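Local structure of yeast Cdc13 OB4 (3RMH) at residues V34-V39 / E98-R103. The protein probably binds telomeric DNA as a full-length protein, of which this piece is the C-terminal OB-fold domain, which forms a dimer. The protein carries 2 engineered substitutions. Sequence-based numbering, arbitrary orientation.
Sequences VYIIDV and ETSRLR
Val34 and Ser100 form an antiparallel hydrogen-bonded pair: Val34 N donates to Ser100 O at 3.0 Å, and Ser100 N returns a bond to Val34 O at 2.9 Å. Both are nearly straight, 168° and 161° at the hydrogen. Two residues away on each strand, Ile36 N reaches Glu98 O only weakly, at 3.3 Å. Between these bonds sits the non-hydrogen-bonded pair Tyr35 and Thr99, whose alpha carbons give CA-H...O contacts to Glu98 O and Val34 O.

Tyr35 and Thr99 lie side by side on one face of the sheet. With Thr99 CG2 anti to its carbonyl carbon, the methyl sits over the Tyr35 ring, 3.5 Å from the centroid, a CH-pi contact; threonine suits the place because its methyl lies on the ring while its hydroxyl takes the other branch. On the opposite face, that of Val34 and Ser100, the contacts are mostly apolar: Val34 CG2 meets Leu102 CD1 at 4.2 Å, and Ile36 CD1 touches Ser100 OG, a small side chain, consistent with the close approach of helix 124-134.

Strand 28-42 here joins strand 99-108 in the curled sheet of an OB fold. Its other edge pairs with strand 46-52, while Leu127 and Gln130 of helix 124-134 pack on Ser100.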
loop_
_atom_site.group_PDB
_atom_site.type_symbol
_atom_site.label_atom_id
_atom_site.label_comp_id
_atom_site.label_asym_id
_atom_site.label_seq_id
_atom_site.Cartn_x
_atom_site.Cartn_y
_atom_site.Cartn_z
ATOM N N VAL B 34 3.484 15.446 8.116
ATOM C CA VAL B 34 2.311 14.752 7.619
ATOM C C VAL B 34 1.532 14.086 8.725
ATOM O O VAL B 34 2.062 13.875 9.813
ATOM C CB VAL B 34 2.714 13.700 6.560
ATOM C CG1 VAL B 34 3.143 14.399 5.290
ATOM C CG2 VAL B 34 3.848 12.817 7.088
ATOM N N TYR B 35 0.274 13.758 8.440
ATOM C CA TYR B 35 -0.579 13.067 9.405
ATOM C C TYR B 35 -0.410 11.581 9.288
ATOM O O TYR B 35 -0.523 11.041 8.193
ATOM C CB TYR B 35 -2.043 13.390 9.152
ATOM C CG TYR B 35 -2.383 14.821 9.450
ATOM C CD1 TYR B 35 -2.783 15.200 10.723
ATOM C CD2 TYR B 35 -2.291 15.793 8.471
ATOM C CE1 TYR B 35 -3.097 16.517 11.013
ATOM C CE2 TYR B 35 -2.598 17.119 8.753
ATOM C CZ TYR B 35 -3.004 17.468 10.024
ATOM O OH TYR B 35 -3.313 18.781 10.307
ATOM N N ILE B 36 -0.170 10.913 10.409
ATOM C CA ILE B 36 -0.164 9.442 10.411
ATOM C C ILE B 36 -1.600 8.983 10.552
ATOM O O ILE B 36 -2.255 9.308 11.536
ATOM C CB ILE B 36 0.667 8.896 11.591
ATOM C CG1 ILE B 36 2.146 9.270 11.407
ATOM C CG2 ILE B 36 0.440 7.390 11.742
ATOM C CD1 ILE B 36 3.052 8.915 12.557
ATOM N N ILE B 37 -2.111 8.228 9.585
ATOM C CA ILE B 37 -3.515 7.814 9.666
ATOM C C ILE B 37 -3.735 6.325 9.886
ATOM O O ILE B 37 -4.835 5.903 10.194
ATOM C CB ILE B 37 -4.303 8.241 8.432
ATOM C CG1 ILE B 37 -3.623 7.699 7.170
ATOM C CG2 ILE B 37 -4.432 9.759 8.406
ATOM C CD1 ILE B 37 -4.437 7.895 5.924
ATOM N N ASP B 38 -2.701 5.515 9.708
ATOM C CA ASP B 38 -2.857 4.089 9.957
ATOM C C ASP B 38 -1.493 3.517 10.231
ATOM O O ASP B 38 -0.498 3.955 9.653
ATOM C CB ASP B 38 -3.494 3.392 8.740
ATOM C CG ASP B 38 -4.166 2.073 9.095
ATOM O OD1 ASP B 38 -4.320 1.773 10.296
ATOM O OD2 ASP B 38 -4.562 1.337 8.168
ATOM N N VAL B 39 -1.439 2.549 11.132
ATOM C CA VAL B 39 -0.216 1.811 11.354
ATOM C C VAL B 39 -0.552 0.331 11.363
ATOM O O VAL B 39 -1.546 -0.090 11.947
ATOM C CB VAL B 39 0.474 2.200 12.677
ATOM C CG1 VAL B 39 1.722 1.369 12.871
ATOM C CG2 VAL B 39 0.827 3.691 12.695
ATOM N N GLU B 98 -2.514 12.979 13.930
ATOM C CA GLU B 98 -1.733 14.155 14.284
ATOM C C GLU B 98 -0.538 14.230 13.345
ATOM O O GLU B 98 -0.145 13.214 12.775
ATOM C CB GLU B 98 -1.228 14.052 15.724
ATOM C CG GLU B 98 -2.334 13.842 16.776
ATOM C CD GLU B 98 -3.231 15.058 16.970
ATOM O OE1 GLU B 98 -2.899 16.150 16.464
ATOM O OE2 GLU B 98 -4.276 14.918 17.634
ATOM N N THR B 99 0.060 15.409 13.205
ATOM C CA THR B 99 1.241 15.552 12.337
ATOM C C THR B 99 2.533 15.133 13.021
ATOM O O THR B 99 2.742 15.432 14.191
ATOM C CB THR B 99 1.445 17.003 11.854
ATOM O OG1 THR B 99 1.637 17.863 12.983
ATOM C CG2 THR B 99 0.252 17.484 11.058
ATOM N N SER B 100 3.409 14.467 12.266
ATOM C CA SER B 100 4.761 14.165 12.700
ATOM C C SER B 100 5.678 14.566 11.557
ATOM O O SER B 100 5.264 14.591 10.401
ATOM C CB SER B 100 4.932 12.661 12.980
ATOM O OG SER B 100 4.209 12.261 14.132
ATOM N N ARG B 101 6.921 14.892 11.872
ATOM C CA ARG B 101 7.890 15.182 10.827
ATOM C C ARG B 101 8.699 13.931 10.572
ATOM O O ARG B 101 9.257 13.348 11.505
ATOM C CB ARG B 101 8.809 16.324 11.252
ATOM C CG ARG B 101 9.888 16.675 10.218
ATOM C CD ARG B 101 10.602 17.965 10.615
ATOM N NE ARG B 101 11.784 18.240 9.799
ATOM C CZ ARG B 101 12.956 17.625 9.938
ATOM N NH1 ARG B 101 13.110 16.679 10.856
ATOM N NH2 ARG B 101 13.976 17.951 9.154
ATOM N N LEU B 102 8.743 13.511 9.306
ATOM C CA LEU B 102 9.487 12.330 8.906
ATOM C C LEU B 102 10.442 12.738 7.795
ATOM O O LEU B 102 10.181 13.692 7.058
ATOM C CB LEU B 102 8.545 11.273 8.340
ATOM C CG LEU B 102 7.464 10.738 9.271
ATOM C CD1 LEU B 102 6.507 9.867 8.482
ATOM C CD2 LEU B 102 8.114 9.963 10.392
ATOM N N ARG B 103 11.535 12.008 7.676
ATOM C CA ARG B 103 12.449 12.211 6.574
ATOM C C ARG B 103 12.501 10.875 5.864
ATOM O O ARG B 103 12.891 9.875 6.468
ATOM C CB ARG B 103 13.833 12.600 7.087
ATOM C CG ARG B 103 13.875 13.995 7.697
ATOM C CD ARG B 103 15.307 14.425 8.051
ATOM N NE ARG B 103 15.868 13.638 9.147
ATOM C CZ ARG B 103 17.002 12.946 9.073
ATOM N NH1 ARG B 103 17.712 12.939 7.951
ATOM N NH2 ARG B 103 17.431 12.261 10.124
#